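Local structure of myosin-17 (Arabidopsis thaliana, 7KFL) at residues 14-19 and 54-59; 24-29 and 136-141; 38-41 and 45-48. The protein is a plant class XI myosin that probably carries cargo along actin, binding it through a globular cargo-binding tail. One frame throughout, in Å; residues are numbered along the deposited sequence.

Contact 1: 14-19 and 54-59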
# COMPACT_ATOMS: atom_id res chain seq x y z
N LEU A 14 -24.87 24.12 -4.92
CA LEU A 14 -24.58 24.48 -3.50
C LEU A 14 -23.66 23.42 -2.87
O LEU A 14 -22.63 23.82 -2.29
CB LEU A 14 -25.89 24.61 -2.72
CG LEU A 14 -26.28 26.02 -2.28
CD1 LEU A 14 -25.29 26.57 -1.26
CD2 LEU A 14 -26.40 26.96 -3.48
N LEU A 15 -24.03 22.14 -2.97
CA LEU A 15 -23.28 21.00 -2.37
C LEU A 15 -21.87 20.96 -2.96
O LEU A 15 -20.92 20.83 -2.17
CB LEU A 15 -24.03 19.69 -2.62
CG LEU A 15 -23.46 18.45 -1.94
CD1 LEU A 15 -23.43 18.61 -0.43
CD2 LEU A 15 -24.24 17.20 -2.32
N VAL A 16 -21.75 21.07 -4.28
CA VAL A 16 -20.45 21.08 -5.03
C VAL A 16 -19.53 22.14 -4.41
O VAL A 16 -18.34 21.84 -4.22
CB VAL A 16 -20.66 21.31 -6.54
CG1 VAL A 16 -19.37 21.72 -7.24
CG2 VAL A 16 -21.26 20.09 -7.22
N LYS A 17 -20.07 23.32 -4.11
CA LYS A 17 -19.30 24.48 -3.58
C LYS A 17 -18.87 24.20 -2.13
O LYS A 17 -17.76 24.65 -1.77
CB LYS A 17 -20.13 25.77 -3.68
CG LYS A 17 -19.35 27.07 -3.52
CD LYS A 17 -18.07 27.18 -4.34
CE LYS A 17 -18.16 26.59 -5.74
NZ LYS A 17 -16.87 26.69 -6.46
N CYS A 18 -19.68 23.47 -1.36
CA CYS A 18 -19.38 23.08 0.04
C CYS A 18 -18.28 22.01 0.08
O CYS A 18 -17.33 22.17 0.88
CB CYS A 18 -20.63 22.57 0.75
SG CYS A 18 -21.87 23.86 1.01
N ILE A 19 -18.39 20.97 -0.76
CA ILE A 19 -17.46 19.80 -0.76
C ILE A 19 -16.21 20.12 -1.60
O ILE A 19 -15.27 19.31 -1.56
CB ILE A 19 -18.17 18.50 -1.23
CG1 ILE A 19 -18.66 18.57 -2.67
CG2 ILE A 19 -19.30 18.15 -0.27
CD1 ILE A 19 -18.96 17.23 -3.29
N PHE A 54 -25.21 12.72 -8.27
CA PHE A 54 -24.17 11.67 -8.10
C PHE A 54 -22.99 11.96 -9.05
O PHE A 54 -21.84 11.93 -8.58
CB PHE A 54 -24.76 10.28 -8.35
CG PHE A 54 -25.85 9.90 -7.38
CD1 PHE A 54 -25.58 9.76 -6.03
CD2 PHE A 54 -27.14 9.66 -7.82
CE1 PHE A 54 -26.58 9.41 -5.14
CE2 PHE A 54 -28.14 9.31 -6.93
CZ PHE A 54 -27.86 9.18 -5.59
N ASP A 55 -23.28 12.23 -10.32
CA ASP A 55 -22.28 12.58 -11.36
C ASP A 55 -21.43 13.76 -10.87
O ASP A 55 -20.19 13.71 -11.04
CB ASP A 55 -22.94 12.94 -12.70
CG ASP A 55 -23.33 11.74 -13.55
OD1 ASP A 55 -22.90 10.61 -13.21
OD2 ASP A 55 -24.04 11.95 -14.54
N ARG A 56 -22.07 14.77 -10.27
CA ARG A 56 -21.43 16.05 -9.88
C ARG A 56 -20.52 15.84 -8.66
O ARG A 56 -19.46 16.49 -8.62
CB ARG A 56 -22.50 17.11 -9.64
CG ARG A 56 -23.27 17.48 -10.90
CD ARG A 56 -23.70 18.93 -10.95
NE ARG A 56 -22.57 19.84 -10.79
CZ ARG A 56 -22.68 21.15 -10.60
NH1 ARG A 56 -23.87 21.72 -10.55
NH2 ARG A 56 -21.59 21.89 -10.47
N ILE A 57 -20.93 14.98 -7.72
CA ILE A 57 -20.08 14.52 -6.59
C ILE A 57 -18.82 13.88 -7.18
O ILE A 57 -17.71 14.29 -6.79
CB ILE A 57 -20.84 13.56 -5.66
CG1 ILE A 57 -21.93 14.28 -4.86
CG2 ILE A 57 -19.87 12.81 -4.74
CD1 ILE A 57 -22.89 13.36 -4.14
N ILE A 58 -18.99 12.91 -8.09
CA ILE A 58 -17.88 12.13 -8.71
C ILE A 58 -16.94 13.10 -9.45
O ILE A 58 -15.72 12.98 -9.26
CB ILE A 58 -18.43 11.03 -9.64
CG1 ILE A 58 -19.18 9.95 -8.86
CG2 ILE A 58 -17.32 10.43 -10.50
CD1 ILE A 58 -18.31 9.11 -7.95
N GLN A 59 -17.50 14.01 -10.25
CA GLN A 59 -16.74 15.02 -11.04
C GLN A 59 -15.90 15.89 -10.10
O GLN A 59 -14.74 16.18 -10.44
CB GLN A 59 -17.70 15.87 -11.88
CG GLN A 59 -18.24 15.15 -13.10
CD GLN A 59 -19.46 15.82 -13.69
OE1 GLN A 59 -19.86 16.90 -13.27
NE2 GLN A 59 -20.05 15.17 -14.68

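Contact 2: 24-29 and 136-141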
# COMPACT_ATOMS: atom_id res chain seq x y z
N GLY A 24 -12.69 19.70 6.59
CA GLY A 24 -11.89 19.09 7.67
C GLY A 24 -12.62 17.92 8.32
O GLY A 24 -13.27 17.15 7.58
N TYR A 25 -12.52 17.80 9.64
CA TYR A 25 -13.00 16.63 10.43
C TYR A 25 -13.69 17.13 11.70
O TYR A 25 -13.37 18.23 12.17
CB TYR A 25 -11.83 15.68 10.72
CG TYR A 25 -11.16 15.18 9.46
CD1 TYR A 25 -10.15 15.91 8.85
CD2 TYR A 25 -11.58 14.02 8.85
CE1 TYR A 25 -9.56 15.47 7.68
CE2 TYR A 25 -11.00 13.56 7.68
CZ TYR A 25 -9.99 14.29 7.09
OH TYR A 25 -9.41 13.84 5.94
N ASN A 26 -14.62 16.33 12.22
CA ASN A 26 -15.37 16.60 13.48
C ASN A 26 -15.38 15.32 14.31
O ASN A 26 -15.99 14.33 13.85
CB ASN A 26 -16.77 17.14 13.19
CG ASN A 26 -17.45 17.68 14.43
OD1 ASN A 26 -17.83 16.93 15.32
ND2 ASN A 26 -17.62 19.00 14.49
N GLY A 27 -14.74 15.34 15.48
CA GLY A 27 -14.31 14.12 16.19
C GLY A 27 -13.18 13.46 15.42
O GLY A 27 -12.11 14.08 15.31
N ASP A 28 -13.42 12.26 14.88
CA ASP A 28 -12.47 11.53 14.00
C ASP A 28 -13.16 11.18 12.68
O ASP A 28 -12.69 10.24 12.00
CB ASP A 28 -11.92 10.29 14.71
CG ASP A 28 -12.96 9.25 15.07
OD1 ASP A 28 -14.11 9.64 15.39
OD2 ASP A 28 -12.63 8.04 15.02
N LYS A 29 -14.21 11.93 12.31
CA LYS A 29 -15.13 11.60 11.19
C LYS A 29 -14.99 12.63 10.07
O LYS A 29 -14.98 13.83 10.34
CB LYS A 29 -16.57 11.51 11.71
CG LYS A 29 -16.71 10.88 13.09
CD LYS A 29 -18.12 10.44 13.43
CE LYS A 29 -18.27 9.93 14.85
NZ LYS A 29 -18.13 8.45 14.91
N GLY A 136 -25.48 18.27 14.76
CA GLY A 136 -24.05 18.15 14.40
C GLY A 136 -23.87 17.38 13.10
O GLY A 136 -24.58 16.37 12.93
N LEU A 137 -22.96 17.84 12.24
CA LEU A 137 -22.78 17.34 10.85
C LEU A 137 -22.44 15.84 10.86
O LEU A 137 -22.98 15.12 10.00
CB LEU A 137 -21.67 18.15 10.16
CG LEU A 137 -22.10 19.48 9.53
CD1 LEU A 137 -23.16 20.19 10.36
CD2 LEU A 137 -20.90 20.39 9.32
N THR A 138 -21.59 15.40 11.79
CA THR A 138 -21.06 14.01 11.85
C THR A 138 -21.95 13.13 12.74
O THR A 138 -21.75 11.90 12.73
CB THR A 138 -19.59 14.01 12.30
OG1 THR A 138 -19.52 14.68 13.56
CG2 THR A 138 -18.69 14.68 11.29
N LYS A 139 -22.88 13.73 13.49
CA LYS A 139 -23.95 13.01 14.24
C LYS A 139 -25.10 12.72 13.27
O LYS A 139 -25.80 13.69 12.90
CB LYS A 139 -24.43 13.82 15.44
CG LYS A 139 -25.65 13.26 16.17
CD LYS A 139 -25.54 11.78 16.51
CE LYS A 139 -26.71 11.27 17.32
NZ LYS A 139 -26.83 9.79 17.24
N LEU A 140 -25.31 11.45 12.91
CA LEU A 140 -26.31 11.04 11.88
C LEU A 140 -27.34 10.10 12.50
O LEU A 140 -26.95 9.20 13.28
CB LEU A 140 -25.59 10.40 10.67
CG LEU A 140 -24.18 9.86 10.90
CD1 LEU A 140 -24.22 8.46 11.49
CD2 LEU A 140 -23.39 9.86 9.60
N ASP A 141 -28.62 10.32 12.16
CA ASP A 141 -29.78 9.47 12.56
C ASP A 141 -29.44 8.01 12.22
O ASP A 141 -29.00 7.77 11.07
CB ASP A 141 -31.07 9.93 11.88
CG ASP A 141 -32.31 9.16 12.29
OD1 ASP A 141 -32.44 8.86 13.49
OD2 ASP A 141 -33.13 8.86 11.40

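Contact 3: 38-41 and 45-48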
# COMPACT_ATOMS: atom_id res chain seq x y z
N LYS A 38 -26.22 13.14 4.01
CA LYS A 38 -27.43 13.73 4.65
C LYS A 38 -28.28 14.46 3.60
O LYS A 38 -29.51 14.27 3.62
CB LYS A 38 -27.02 14.65 5.80
CG LYS A 38 -26.54 13.91 7.03
CD LYS A 38 -26.39 14.79 8.25
CE LYS A 38 -26.16 13.99 9.51
NZ LYS A 38 -25.64 14.85 10.60
N CYS A 39 -27.65 15.26 2.73
CA CYS A 39 -28.31 15.94 1.59
C CYS A 39 -29.06 14.91 0.74
O CYS A 39 -30.27 15.12 0.47
CB CYS A 39 -27.30 16.68 0.72
SG CYS A 39 -26.58 18.13 1.53
N LEU A 40 -28.38 13.83 0.34
CA LEU A 40 -28.94 12.75 -0.51
C LEU A 40 -30.10 12.07 0.23
O LEU A 40 -31.08 11.67 -0.44
CB LEU A 40 -27.84 11.75 -0.87
CG LEU A 40 -26.66 12.30 -1.68
CD1 LEU A 40 -25.68 11.19 -2.01
CD2 LEU A 40 -27.13 12.99 -2.96
N LEU A 41 -29.98 11.93 1.55
CA LEU A 41 -31.01 11.32 2.43
C LEU A 41 -32.19 12.30 2.56
O LEU A 41 -33.35 11.83 2.48
CB LEU A 41 -30.39 11.00 3.79
CG LEU A 41 -31.01 9.82 4.55
CD1 LEU A 41 -30.80 8.51 3.80
CD2 LEU A 41 -30.44 9.73 5.95
N SER A 45 -32.46 11.30 -2.82
CA SER A 45 -31.72 11.17 -4.11
C SER A 45 -31.40 9.70 -4.40
O SER A 45 -31.12 9.38 -5.57
CB SER A 45 -30.46 12.00 -4.10
OG SER A 45 -30.77 13.39 -4.09
N PHE A 46 -31.42 8.84 -3.37
CA PHE A 46 -31.22 7.38 -3.50
C PHE A 46 -32.45 6.74 -4.16
O PHE A 46 -32.32 5.63 -4.69
CB PHE A 46 -30.91 6.74 -2.14
CG PHE A 46 -29.63 7.21 -1.49
CD1 PHE A 46 -28.44 7.25 -2.19
CD2 PHE A 46 -29.62 7.59 -0.16
CE1 PHE A 46 -27.26 7.67 -1.58
CE2 PHE A 46 -28.45 8.02 0.45
CZ PHE A 46 -27.27 8.06 -0.26
N GLU A 47 -33.60 7.43 -4.13
CA GLU A 47 -34.92 6.88 -4.55
C GLU A 47 -35.41 7.51 -5.87
O GLU A 47 -36.46 7.05 -6.35
CB GLU A 47 -35.94 7.10 -3.43
CG GLU A 47 -35.75 6.16 -2.26
CD GLU A 47 -36.53 6.54 -1.01
OE1 GLU A 47 -36.18 7.57 -0.39
OE2 GLU A 47 -37.48 5.81 -0.66
N VAL A 48 -34.70 8.49 -6.43
CA VAL A 48 -35.06 9.12 -7.74
C VAL A 48 -34.52 8.24 -8.88
O VAL A 48 -33.42 7.69 -8.73
CB VAL A 48 -34.57 10.57 -7.87
CG1 VAL A 48 -35.10 11.44 -6.75
CG2 VAL A 48 -33.06 10.67 -7.96

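Contact 1: 14-19 and 54-59
Val16 meets Arg56 where two nearly parallel helical segments come together, the axes of 14-19 and 54-59 approaching to 10.1 Å and crossing at -23°. The register is set by Val16 and Ile57, whose CA atoms lie 6.8 Å apart. At this spacing the main chains stay apart and no hydrogen bond passes between the segments, so the contact rests on side chains. Both methyls of Val16 reach Arg56 NH2, CG2 the closer. Val16 CG2 sits over one face of the Arg56 guanidinium, 3.7 Å from NH2 of Arg56 and shifted toward the rim of the group. The two side chains cross at about a right angle. The arginine chain is bent at chi2 and more sharply at chi3 (56°), and its guanidinium lies across Val16. The same guanidinium forms a salt bridge through NH1 with Asp13, earlier on helix 4-20, so the charge has a mate beside the apolar touch. Deeper in, Ile57 is flanked by two residues of the first helix. Leu15 reaches it with CD2, 4.5 Å from Ile57 CD1, while Ile19 brings CD1 to 4.4 Å from Ile57 CA. These are loose van der Waals distances, and the summed buried surface is a modest 211 Å². Ile36 of helix 31-43 touches both Ile19 and Ile57, and Phe155 of helix 150-186 also packs on Ile57, so the pair belongs to a wider multi-helix core. The chemistry is therefore graded across the interface: aliphatic groups meet on the buried side, and toward the partly exposed side the methyls of Val16 lie against a guanidinium whose tie to Asp13 gives the helix pair a polar link that the two segments alone lack.

Contact 2: 24-29 and 136-141
Thr138 meets both arms of a tight turn, touching Asn26 on one and Lys29 on the other. The turn is a type II' beta turn from Asn26 to Lys29, and the CA atoms of Lys29 and Thr138 are 6.4 Å apart. The hydroxyl of Thr138 lies between its own backbone N and carbonyl carbon (chi1 57°), and this rotation presents OG1 to Asn26 while CG2 is turned to the aliphatic part of the turn. Thr138 OG1 donates a weak hydrogen bond of 3.3 Å to Asn26 OD1. Asn26 extends its amide with CG opposite the backbone N (chi1 -169°), and its CB lies 3.7 Å from Thr138 CG2. That same methyl is 3.8 Å from Lys29 CB, so it touches the base of both side chains. Farther along, Lys29 CD passes 4.0 Å from Thr138 CB before the chain bends at chi4 and its end leads away. An alanine in place of Thr138 would take away OG1 and CG2, and is likely to leave Asn26 OD1 without this donor and open a small gap beside Lys29 CB. Helix 31-43 packs against the contact through its first turn: Asn26 of the turn and Leu137 of the loop preceding strand 146-147 rest on Val31, and Thr138 of the same loop rests on Cys34.

Contact 3: 38-41 and 45-48
Leu40 and Phe46 both place CG opposite their own carbonyl carbon, and with chi2 of -49° the phenylalanine ring is turned so that one face looks onto the leucine. Leu40 CB lies over that face, 4.2 Å from the centroid of the Phe46 ring and 25° off the normal, a CH-pi contact displaced toward the rim. Its nearest ring atom is CZ, and Leu40 CD1 follows it onto the same end of the ring, at 3.9 Å from Phe46 CE1. Leu41 approaches differently: CD1 comes to the edge, near the ring plane, 4.1 Å from Phe46 CE2. The ring is thus met over a face by one leucine and along its rim by the next in sequence. The other branch of Leu40 serves a second partner, since CD2 packs 3.7 Å from Ser45 CB. Between the main chains, Ser45 N donates to Leu40 O at 2.8 Å, with an N-H...O angle of 155° and the donor in the carbonyl plane. The bond spans five residues, from helix 31-43 to the segment 45-48 that follows it. Helix 53-65 lies alongside: Val53 touches Leu40 and Ser45, and Phe54 touches Leu40 and Phe46. Backbone hydrogen bonding joins Phe46 to Lys149, tying the segment to the region just before helix 150-186. The contact combines a backbone hydrogen bond with apolar packing of two leucines on an aromatic ring. That one bond satisfies both the carbonyl of Leu40 and the amide of the buried Ser45, while the leucines engage Phe46 through face and edge, which probably limits how the ring can turn, together with Phe54.

In the fold
Helix 31-43 connects all three sites: it supplies one segment of contact 3, packs against contact 2, and touches Leu15, Ile19 and Ile57 of contact 1. Contacts 1 and 3 are buried and adjoin, their centres about 13 Å apart, with Phe54 CE1 3.7 Å from Leu40 CD1; contact 3 is nested within the chain loop that contact 1 closes. Contact 2 is at the surface, its centre about 19 Å from each of the others, yet Lys38 NZ reaches it with probable hydrogen bonds to Leu137 O and Lys139 O. Chemistry follows place: aliphatic and guanidinium packing in contact 1, aromatic packing with a backbone bond in contact 3, and a weak side-chain hydrogen bond with methyl packing in contact 2.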